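Acetyltransferase, GNAT family (Streptococcus pneumoniae, PDB 2I79) binds acetyl coenzyme A and probably transfers its acetyl group to an amine of an acceptor substrate, as a GNAT-family N-acetyltransferase. Local coordinates at residues Q129-A134 / K160-Y165; R8-K13 / Q59-A64; L22-L27 / G95-N100. All blocks are in the same frame, centred on the assembly; numbering follows the deposited sequence.

Interaction 1. Residues Q129-A134 / K160-Y165; sequences QTRNQA and KFIDVY. With ACO (acetyl coenzyme *a), chain G.
With chi1 at 60°, Thr130 sets its CG2 anti to its own carbonyl carbon and over one face of the Tyr165 ring, while an extended chi2 (174°) carries Ile162 CD1 onto the amide of Gln129. These contacts flank the point where strand 123-129 of the GNAT sheet leaves its antiparallel neighbour, strand 160-170. Gln129 and Val164 form a non-hydrogen-bonded pair, and a type I turn from Gln129 to Asn132 then leads into helix 133-141. Thr130 N donates almost straight (170°) to Asp163 O at 2.9 Å. Water 1 uses the same carbonyl, donating to Asp163 O and accepting from Arg131 N, which ties the turn to the strand a second time. The methyl of Thr130 makes a CH-pi contact, with CG2 3.5 Å from the Tyr165 ring centroid. Ile162 CD1 comes within 3.4 Å of Gln129 CD and also touches Arg131 NE. Side-on, Arg131 grips Gln129 OE1 with NE (2.9 Å) and NH2 (3.0 Å), both from the same face of the amide. Arg131 NH2 is shared with Asp30 OD1 in a salt bridge, and Asp30 O bonds Gln129 NE2, so both ends of the amide are held, fixing its rotation. At the turn's end, in the helix N-cap position, Asn132 donates from ND2 to the pantetheine carbonyl O5P of acetyl coenzyme A at 2.6 Å, short for such a bond.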
# COMPACT_ATOMS: atom_id res chain seq x y z
N GLN A 129 -8.97 7.72 8.60
CA GLN A 129 -9.30 9.14 8.48
C GLN A 129 -9.32 9.79 9.89
O GLN A 129 -9.82 9.20 10.84
CB GLN A 129 -10.64 9.35 7.78
CG GLN A 129 -10.71 8.86 6.32
CD GLN A 129 -12.15 8.85 5.78
OE1 GLN A 129 -13.10 9.22 6.48
NE2 GLN A 129 -12.31 8.40 4.53
N THR A 130 -8.72 10.96 10.03
CA THR A 130 -8.58 11.51 11.39
C THR A 130 -9.96 11.76 12.04
O THR A 130 -10.15 11.53 13.23
CB THR A 130 -7.71 12.77 11.42
OG1 THR A 130 -8.30 13.76 10.59
CG2 THR A 130 -6.31 12.45 10.94
N ARG A 131 -10.94 12.12 11.22
CA ARG A 131 -12.31 12.29 11.68
C ARG A 131 -13.03 11.00 12.09
O ARG A 131 -14.09 11.06 12.69
CB ARG A 131 -13.14 12.96 10.57
CG ARG A 131 -13.40 12.04 9.40
CD ARG A 131 -14.27 12.66 8.35
NE ARG A 131 -14.48 11.68 7.32
CZ ARG A 131 -15.59 11.52 6.60
NH1 ARG A 131 -16.67 12.27 6.77
NH2 ARG A 131 -15.62 10.57 5.69
N ASN A 132 -12.51 9.84 11.69
CA ASN A 132 -13.16 8.56 12.01
C ASN A 132 -12.83 8.12 13.47
O ASN A 132 -12.13 7.15 13.71
CB ASN A 132 -12.81 7.50 10.94
CG ASN A 132 -13.57 6.18 11.13
OD1 ASN A 132 -14.39 6.04 12.04
ND2 ASN A 132 -13.27 5.21 10.28
N GLN A 133 -13.35 8.85 14.44
CA GLN A 133 -12.88 8.72 15.82
C GLN A 133 -13.23 7.40 16.52
O GLN A 133 -12.53 6.95 17.42
CB GLN A 133 -13.40 9.87 16.67
CG GLN A 133 -12.35 10.38 17.64
CD GLN A 133 -11.63 11.56 17.08
OE1 GLN A 133 -11.89 12.71 17.49
NE2 GLN A 133 -10.76 11.33 16.10
N ALA A 134 -14.34 6.79 16.10
CA ALA A 134 -14.72 5.46 16.57
C ALA A 134 -13.59 4.49 16.25
O ALA A 134 -13.16 3.71 17.11
CB ALA A 134 -16.03 5.02 15.88
N LYS A 160 -13.77 17.27 -1.29
CA LYS A 160 -13.16 17.55 -0.01
C LYS A 160 -12.01 16.59 0.26
O LYS A 160 -12.22 15.40 0.42
CB LYS A 160 -14.20 17.40 1.11
CG LYS A 160 -14.30 18.57 2.09
CD LYS A 160 -15.68 19.25 2.00
CE LYS A 160 -15.71 20.65 2.69
NZ LYS A 160 -16.96 21.43 2.44
N PHE A 161 -10.79 17.12 0.34
CA PHE A 161 -9.65 16.37 0.86
C PHE A 161 -9.58 16.38 2.37
O PHE A 161 -9.81 17.40 3.00
CB PHE A 161 -8.35 16.92 0.30
CG PHE A 161 -8.23 16.74 -1.18
CD1 PHE A 161 -7.85 15.53 -1.70
CD2 PHE A 161 -8.49 17.80 -2.04
CE1 PHE A 161 -7.74 15.36 -3.04
CE2 PHE A 161 -8.37 17.64 -3.38
CZ PHE A 161 -8.00 16.41 -3.89
N ILE A 162 -9.28 15.22 2.95
CA ILE A 162 -9.17 15.09 4.39
C ILE A 162 -7.90 14.33 4.76
O ILE A 162 -7.32 13.59 3.94
CB ILE A 162 -10.41 14.39 5.02
CG1 ILE A 162 -10.55 12.93 4.52
CG2 ILE A 162 -11.72 15.18 4.78
CD1 ILE A 162 -11.67 12.20 5.23
N ASP A 163 -7.50 14.50 6.02
CA ASP A 163 -6.31 13.86 6.59
C ASP A 163 -6.59 12.46 7.11
O ASP A 163 -7.71 12.14 7.56
CB ASP A 163 -5.75 14.68 7.77
CG ASP A 163 -5.16 16.04 7.36
OD1 ASP A 163 -5.74 16.74 6.52
OD2 ASP A 163 -4.11 16.43 7.90
N VAL A 164 -5.53 11.67 7.12
CA VAL A 164 -5.49 10.34 7.71
C VAL A 164 -4.38 10.22 8.76
O VAL A 164 -3.36 10.87 8.66
CB VAL A 164 -5.34 9.24 6.65
CG1 VAL A 164 -6.54 9.27 5.69
CG2 VAL A 164 -4.00 9.33 5.85
N TYR A 165 -4.60 9.38 9.76
CA TYR A 165 -3.55 8.95 10.66
C TYR A 165 -2.95 7.68 10.10
O TYR A 165 -3.63 6.82 9.58
CB TYR A 165 -4.10 8.65 12.06
CG TYR A 165 -4.45 9.91 12.90
CD1 TYR A 165 -3.50 10.94 13.07
CD2 TYR A 165 -5.69 10.03 13.52
CE1 TYR A 165 -3.80 12.08 13.84
CE2 TYR A 165 -6.00 11.15 14.30
CZ TYR A 165 -5.05 12.18 14.45
OH TYR A 165 -5.33 13.30 15.21
N1A ACO G . -15.82 8.56 19.12
C2A ACO G . -15.12 7.78 19.96
N3A ACO G . -15.47 6.51 20.25
C4A ACO G . -16.56 5.95 19.70
C5A ACO G . -17.37 6.72 18.76
C6A ACO G . -16.93 8.09 18.49
N6A ACO G . -17.63 8.87 17.63
N7A ACO G . -18.38 5.93 18.38
C8A ACO G . -18.21 4.74 19.02
N9A ACO G . -17.13 4.76 19.81
C1B ACO G . -16.52 3.72 20.69
C2B ACO G . -17.43 2.81 21.51
O2B ACO G . -17.78 3.40 22.77
C3B ACO G . -16.52 1.63 21.71
O3B ACO G . -15.48 1.85 22.65
P3B ACO G . -15.44 1.20 24.11
O7A ACO G . -16.54 2.08 24.70
O8A ACO G . -14.06 1.43 24.66
O9A ACO G . -15.75 -0.27 23.95
C4B ACO G . -15.78 1.54 20.38
O4B ACO G . -15.72 2.87 19.88
C5B ACO G . -16.49 0.59 19.43
O5B ACO G . -16.00 -0.72 19.75
P1A ACO G . -16.76 -2.00 19.13
O1A ACO G . -18.24 -1.88 19.37
O2A ACO G . -15.97 -3.20 19.61
O3A ACO G . -16.56 -1.70 17.56
P2A ACO G . -17.68 -1.72 16.36
O4A ACO G . -18.64 -0.53 16.34
O5A ACO G . -18.22 -3.13 16.37
O6A ACO G . -16.61 -1.53 15.14
CBP ACO G . -15.80 0.04 13.45
CCP ACO G . -15.96 -0.28 14.92
CDP ACO G . -14.98 1.34 13.34
CEP ACO G . -15.10 -1.14 12.78
CAP ACO G . -17.18 0.26 12.82
OAP ACO G . -17.83 1.43 13.36
C9P ACO G . -17.09 0.34 11.31
O9P ACO G . -17.07 -0.67 10.64
N8P ACO G . -17.06 1.55 10.76
C7P ACO G . -17.02 1.82 9.32
C6P ACO G . -15.78 1.28 8.61
C5P ACO G . -14.52 1.77 9.27
O5P ACO G . -14.37 2.96 9.46
N4P ACO G . -13.63 0.85 9.62
C3P ACO G . -12.36 1.17 10.25
C2P ACO G . -11.35 1.81 9.30
S1P ACO G . -10.92 0.64 8.04
C ACO G . -9.54 -0.15 8.38
O ACO G . -9.66 -0.87 9.35
CH3 ACO G . -8.31 0.06 7.52
O HOH W 1 -10.19 12.91 8.47

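Interaction 2. Residues R8-K13 / Q59-A64; sequences REAEPK and QITLLA
Arg8, paired with Leu63 across the two strands, carries a guanidinium with Glu11 OE2 over one face, set toward the rim, and Glu9 O lying in its plane. NH1 donates to Glu9 O at 3.0 Å; the link from Arg8 NH1 to Glu11 OE2 is long (3.6 Å) and rests on charge alone, since no N-H points at that oxygen. The stronger ionic partner is Asp14, whose OD2 forms a salt bridge with Arg8 NH1 and also accepts from Glu11 N. A second flat group, the Glu9 carboxylate, ends an extended chain that starts with CG anti to the backbone N (chi1 -168°) and comes to rest by Ile60, with Glu9 CD 3.9 Å from Ile60 CD1.

Between the backbones this is an antiparallel ladder at the edge of the chain's sheet, where strand 5-9 lies outermost beside strand 60-66. Arg8 and Leu63 exchange both bonds of a hydrogen-bonded pair, Arg8 N to Leu63 O at 3.1 Å and Leu63 N to Arg8 O at 2.9 Å. Glu9 and Leu62 make the next, non-hydrogen-bonded pair, and Ala10 N extends the ladder by donating to Thr61 O (2.9 Å, 176°). Ala10 CB nestles against Leu63 CD1 at 3.7 Å and near Thr61 CG2, and helix 43-55 packs on this side through Leu50 and Phe49. Leu62 CD2 curls back to within 3.6 Å of Glu9 N, while helix 103-117 meets Ile60 and Leu62.

Backbone bonds and small apolar contacts thus join the strands, whereas the charge of Arg8 is spent on Glu11, weakly, and on Asp14, tying the end of strand 5-9 to the loop that follows rather than to strand 60-66.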
# COMPACT_ATOMS: atom_id res chain seq x y z
N ARG A 8 -14.86 -17.11 12.42
CA ARG A 8 -13.92 -18.08 11.81
C ARG A 8 -13.29 -17.55 10.53
O ARG A 8 -13.81 -16.61 9.90
CB ARG A 8 -14.63 -19.40 11.47
CG ARG A 8 -15.74 -19.28 10.44
CD ARG A 8 -16.05 -20.62 9.77
NE ARG A 8 -17.25 -20.56 8.93
CZ ARG A 8 -17.30 -20.04 7.71
NH1 ARG A 8 -16.21 -19.53 7.14
NH2 ARG A 8 -18.44 -20.04 7.04
N GLU A 9 -12.23 -18.21 10.11
CA GLU A 9 -11.56 -17.91 8.84
C GLU A 9 -12.53 -18.06 7.67
O GLU A 9 -13.32 -19.01 7.64
CB GLU A 9 -10.35 -18.82 8.64
CG GLU A 9 -9.46 -18.40 7.52
CD GLU A 9 -8.06 -19.09 7.54
OE1 GLU A 9 -7.73 -19.82 8.50
OE2 GLU A 9 -7.30 -18.85 6.58
N ALA A 10 -12.47 -17.13 6.72
CA ALA A 10 -13.27 -17.21 5.50
C ALA A 10 -12.85 -18.42 4.67
O ALA A 10 -11.66 -18.78 4.65
CB ALA A 10 -13.10 -15.94 4.66
N GLU A 11 -13.82 -19.07 4.03
CA GLU A 11 -13.56 -20.15 3.05
C GLU A 11 -14.11 -19.78 1.68
O GLU A 11 -15.02 -18.96 1.56
CB GLU A 11 -14.16 -21.48 3.52
CG GLU A 11 -13.62 -21.97 4.89
CD GLU A 11 -14.56 -22.99 5.57
OE1 GLU A 11 -15.01 -23.94 4.88
OE2 GLU A 11 -14.83 -22.85 6.79
N PRO A 12 -13.55 -20.37 0.61
CA PRO A 12 -14.06 -20.08 -0.75
C PRO A 12 -15.59 -20.16 -0.88
O PRO A 12 -16.17 -19.38 -1.62
CB PRO A 12 -13.35 -21.15 -1.63
CG PRO A 12 -12.74 -22.14 -0.61
CD PRO A 12 -12.42 -21.31 0.58
N LYS A 13 -16.23 -21.05 -0.12
CA LYS A 13 -17.69 -21.13 -0.09
C LYS A 13 -18.43 -19.84 0.36
O LYS A 13 -19.62 -19.66 0.03
CB LYS A 13 -18.15 -22.32 0.78
CG LYS A 13 -17.78 -22.19 2.27
CD LYS A 13 -18.73 -22.97 3.19
CE LYS A 13 -18.28 -22.90 4.66
NZ LYS A 13 -19.30 -23.48 5.61
N GLN A 59 -1.10 -13.82 5.68
CA GLN A 59 -2.33 -13.13 5.42
C GLN A 59 -3.52 -13.92 5.98
O GLN A 59 -3.41 -15.13 6.20
CB GLN A 59 -2.48 -12.90 3.92
CG GLN A 59 -1.36 -12.08 3.28
CD GLN A 59 -1.56 -11.90 1.80
OE1 GLN A 59 -1.31 -12.83 1.01
NE2 GLN A 59 -2.00 -10.73 1.40
N ILE A 60 -4.64 -13.22 6.21
CA ILE A 60 -5.87 -13.85 6.68
C ILE A 60 -7.10 -12.98 6.50
O ILE A 60 -7.03 -11.75 6.62
CB ILE A 60 -5.76 -14.27 8.17
CG1 ILE A 60 -6.86 -15.28 8.53
CG2 ILE A 60 -5.81 -13.08 9.08
CD1 ILE A 60 -6.47 -16.25 9.66
N THR A 61 -8.24 -13.63 6.27
CA THR A 61 -9.54 -13.00 6.32
C THR A 61 -10.42 -13.77 7.31
O THR A 61 -10.64 -14.96 7.14
CB THR A 61 -10.24 -12.98 4.96
OG1 THR A 61 -9.44 -12.26 4.04
CG2 THR A 61 -11.65 -12.31 5.04
N LEU A 62 -10.88 -13.06 8.34
CA LEU A 62 -11.78 -13.60 9.36
C LEU A 62 -13.16 -12.97 9.23
O LEU A 62 -13.30 -11.76 9.04
CB LEU A 62 -11.26 -13.29 10.76
CG LEU A 62 -9.97 -13.99 11.26
CD1 LEU A 62 -9.60 -13.46 12.65
CD2 LEU A 62 -10.10 -15.50 11.30
N LEU A 63 -14.18 -13.81 9.37
CA LEU A 63 -15.57 -13.40 9.26
C LEU A 63 -16.32 -13.57 10.59
O LEU A 63 -16.07 -14.52 11.34
CB LEU A 63 -16.25 -14.25 8.19
CG LEU A 63 -15.67 -14.30 6.77
CD1 LEU A 63 -16.50 -15.20 5.88
CD2 LEU A 63 -15.55 -12.91 6.17
N ALA A 64 -17.24 -12.65 10.88
CA ALA A 64 -18.19 -12.79 11.97
C ALA A 64 -19.57 -12.97 11.37
O ALA A 64 -20.02 -12.12 10.62
CB ALA A 64 -18.15 -11.57 12.88

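Interaction 3. Residues L22-L27 / G95-N100; sequences LNRVSL and GKRYWN. With ACO (acetyl coenzyme *a), chain G.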
# COMPACT_ATOMS: atom_id res chain seq x y z
N LEU A 22 -19.74 -6.83 1.52
CA LEU A 22 -18.82 -5.72 1.27
C LEU A 22 -19.51 -4.64 0.45
O LEU A 22 -19.29 -3.48 0.65
CB LEU A 22 -17.52 -6.19 0.63
CG LEU A 22 -16.60 -6.95 1.60
CD1 LEU A 22 -15.62 -7.84 0.84
CD2 LEU A 22 -15.84 -5.96 2.54
N ASN A 23 -20.39 -5.05 -0.45
CA ASN A 23 -21.22 -4.09 -1.19
C ASN A 23 -22.18 -3.35 -0.27
O ASN A 23 -22.38 -2.13 -0.42
CB ASN A 23 -22.00 -4.81 -2.30
CG ASN A 23 -21.17 -5.08 -3.54
OD1 ASN A 23 -21.36 -6.08 -4.26
ND2 ASN A 23 -20.26 -4.18 -3.81
N ARG A 24 -22.71 -4.06 0.71
CA ARG A 24 -23.58 -3.40 1.70
C ARG A 24 -22.84 -2.32 2.47
O ARG A 24 -23.26 -1.19 2.48
CB ARG A 24 -24.22 -4.41 2.67
CG ARG A 24 -24.99 -3.75 3.82
CD ARG A 24 -25.86 -4.73 4.60
NE ARG A 24 -25.12 -5.54 5.61
CZ ARG A 24 -25.17 -5.42 6.95
NH1 ARG A 24 -25.92 -4.52 7.59
NH2 ARG A 24 -24.46 -6.26 7.68
N VAL A 25 -21.71 -2.66 3.09
CA VAL A 25 -21.00 -1.70 3.93
C VAL A 25 -20.36 -0.56 3.13
O VAL A 25 -20.19 0.53 3.62
CB VAL A 25 -19.96 -2.40 4.86
CG1 VAL A 25 -20.65 -3.36 5.78
CG2 VAL A 25 -18.87 -3.12 4.03
N SER A 26 -20.05 -0.79 1.87
CA SER A 26 -19.46 0.26 1.02
C SER A 26 -20.43 1.49 0.83
O SER A 26 -19.99 2.60 0.49
CB SER A 26 -19.01 -0.34 -0.32
OG SER A 26 -20.12 -0.49 -1.13
N LEU A 27 -21.73 1.26 1.11
CA LEU A 27 -22.80 2.22 0.98
C LEU A 27 -23.18 2.87 2.31
O LEU A 27 -23.92 3.86 2.33
CB LEU A 27 -24.05 1.50 0.47
CG LEU A 27 -23.97 0.84 -0.90
CD1 LEU A 27 -25.22 0.04 -1.11
CD2 LEU A 27 -23.78 1.88 -1.98
N GLY A 95 -21.09 -4.08 9.79
CA GLY A 95 -22.36 -3.52 9.37
C GLY A 95 -22.83 -2.50 10.39
O GLY A 95 -22.73 -2.73 11.60
N LYS A 96 -23.31 -1.36 9.89
CA LYS A 96 -23.65 -0.22 10.71
C LYS A 96 -24.66 -0.62 11.77
O LYS A 96 -24.50 -0.32 12.94
CB LYS A 96 -24.21 0.90 9.83
CG LYS A 96 -24.38 2.25 10.55
CD LYS A 96 -24.62 3.41 9.56
CE LYS A 96 -25.01 4.68 10.32
NZ LYS A 96 -24.97 5.97 9.52
N ARG A 97 -25.67 -1.37 11.34
CA ARG A 97 -26.70 -1.92 12.21
C ARG A 97 -26.13 -2.58 13.50
O ARG A 97 -26.83 -2.62 14.51
CB ARG A 97 -27.57 -2.92 11.42
CG ARG A 97 -29.01 -3.02 11.87
CD ARG A 97 -30.02 -3.00 10.65
NE ARG A 97 -29.92 -1.74 9.87
CZ ARG A 97 -29.47 -1.61 8.61
NH1 ARG A 97 -29.06 -2.68 7.90
NH2 ARG A 97 -29.44 -0.40 8.05
N TYR A 98 -24.89 -3.08 13.46
CA TYR A 98 -24.29 -3.80 14.61
C TYR A 98 -23.16 -3.08 15.36
O TYR A 98 -22.48 -3.67 16.22
CB TYR A 98 -23.71 -5.14 14.17
CG TYR A 98 -24.59 -5.99 13.29
CD1 TYR A 98 -24.40 -6.03 11.92
CD2 TYR A 98 -25.60 -6.81 13.84
CE1 TYR A 98 -25.17 -6.84 11.11
CE2 TYR A 98 -26.38 -7.65 13.03
CZ TYR A 98 -26.15 -7.65 11.66
OH TYR A 98 -26.89 -8.44 10.81
N TRP A 99 -22.94 -1.82 15.03
CA TRP A 99 -21.92 -1.04 15.70
C TRP A 99 -22.16 -0.92 17.22
O TRP A 99 -23.31 -1.04 17.72
CB TRP A 99 -21.86 0.36 15.13
CG TRP A 99 -21.30 0.48 13.75
CD1 TRP A 99 -20.72 -0.53 12.97
CD2 TRP A 99 -21.23 1.67 12.98
NE1 TRP A 99 -20.31 0.01 11.77
CE2 TRP A 99 -20.60 1.34 11.75
CE3 TRP A 99 -21.62 3.00 13.21
CZ2 TRP A 99 -20.38 2.30 10.75
CZ3 TRP A 99 -21.40 3.95 12.22
CH2 TRP A 99 -20.79 3.59 11.00
N ASN A 100 -21.06 -0.70 17.94
CA ASN A 100 -21.04 -0.45 19.37
C ASN A 100 -21.69 -1.52 20.22
O ASN A 100 -22.41 -1.22 21.18
CB ASN A 100 -21.69 0.89 19.66
CG ASN A 100 -21.08 1.98 18.86
OD1 ASN A 100 -21.76 2.65 18.07
ND2 ASN A 100 -19.77 2.14 19.01
N1A ACO G . -15.82 8.56 19.12
C2A ACO G . -15.12 7.78 19.96
N3A ACO G . -15.47 6.51 20.25
C4A ACO G . -16.56 5.95 19.70
C5A ACO G . -17.37 6.72 18.76
C6A ACO G . -16.93 8.09 18.49
N6A ACO G . -17.63 8.87 17.63
N7A ACO G . -18.38 5.93 18.38
C8A ACO G . -18.21 4.74 19.02
N9A ACO G . -17.13 4.76 19.81
C1B ACO G . -16.52 3.72 20.69
C2B ACO G . -17.43 2.81 21.51
O2B ACO G . -17.78 3.40 22.77
C3B ACO G . -16.52 1.63 21.71
O3B ACO G . -15.48 1.85 22.65
P3B ACO G . -15.44 1.20 24.11
O7A ACO G . -16.54 2.08 24.70
O8A ACO G . -14.06 1.43 24.66
O9A ACO G . -15.75 -0.27 23.95
C4B ACO G . -15.78 1.54 20.38
O4B ACO G . -15.72 2.87 19.88
C5B ACO G . -16.49 0.59 19.43
O5B ACO G . -16.00 -0.72 19.75
P1A ACO G . -16.76 -2.00 19.13
O1A ACO G . -18.24 -1.88 19.37
O2A ACO G . -15.97 -3.20 19.61
O3A ACO G . -16.56 -1.70 17.56
P2A ACO G . -17.68 -1.72 16.36
O4A ACO G . -18.64 -0.53 16.34
O5A ACO G . -18.22 -3.13 16.37
O6A ACO G . -16.61 -1.53 15.14
CBP ACO G . -15.80 0.04 13.45
CCP ACO G . -15.96 -0.28 14.92
CDP ACO G . -14.98 1.34 13.34
CEP ACO G . -15.10 -1.14 12.78
CAP ACO G . -17.18 0.26 12.82
OAP ACO G . -17.83 1.43 13.36
C9P ACO G . -17.09 0.34 11.31
O9P ACO G . -17.07 -0.67 10.64
N8P ACO G . -17.06 1.55 10.76
C7P ACO G . -17.02 1.82 9.32
C6P ACO G . -15.78 1.28 8.61
C5P ACO G . -14.52 1.77 9.27
O5P ACO G . -14.37 2.96 9.46
N4P ACO G . -13.63 0.85 9.62
C3P ACO G . -12.36 1.17 10.25
C2P ACO G . -11.35 1.81 9.30
S1P ACO G . -10.92 0.64 8.04
C ACO G . -9.54 -0.15 8.38
O ACO G . -9.66 -0.87 9.35
CH3 ACO G . -8.31 0.06 7.52
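A 2.9 Å bond from Tyr98 N to Gly95 O curls residues 95-98 into a short 3-10 turn, and the Arg24 guanidinium packs against both ends of it. A bend at chi3 (80°) swings the head of Arg24 off helix 15-26 and across the turn. Arg24 NH2 arrives at the edge of the Tyr98 ring, in the ring plane, 3.6 Å from Tyr98 CE1. The two flat groups stand almost perpendicular, at 88°, so this is an edge contact and not a cation-pi stack. Gly95 CA lies close by, 3.8 Å from Arg24 NH2 and 4.0 Å from Val25 CG1, the helix's apolar contribution.

The side chain of Arg97 folds back until its NH1 is 3.7 Å from Arg24 NH1. That approach of like charges is probably eased by Glu28, whose OE2 forms a weak, long ion pair with Arg24 NH1 and whose OE1 accepts from Lys96 N.

Further along, Trp99 is held between Lys96 CA over one face and the cofactor hydroxyl OAP over the other, 3.2 Å from Trp99 CE2. Asn100 N donates to the phosphate oxygen O4A at 2.9 Å. The cofactor also accepts from the backbone nitrogens of Gly104 and Ser105 in the first turn of helix 103-117, consistent with the pyrophosphate-binding loop and helix start that follow a central strand in GNAT enzymes.

In the fold
Interactions 1 and 2 belong to the same sheet but lie on opposite sides of the chain's centre, their centres 28 Å apart. Both include antiparallel pairing, interaction 1 only at a strand's end, where the chain turns away. All three are partly buried: interaction 2 is a backbone ladder with the most buried residues, interaction 1 relies on a water, a ring and a buried amide, and interaction 3, a helix against a loop, adds an exposed Arg97 to buried Val25 and Gly95. Interactions 1 and 3 both hold acetyl coenzyme A, interaction 3 by a pyrophosphate bond and a ring on the pantetheine, interaction 1 by the pantetheine carbonyl and packing at the adenine. Strand 5-9 leads into helix 15-26.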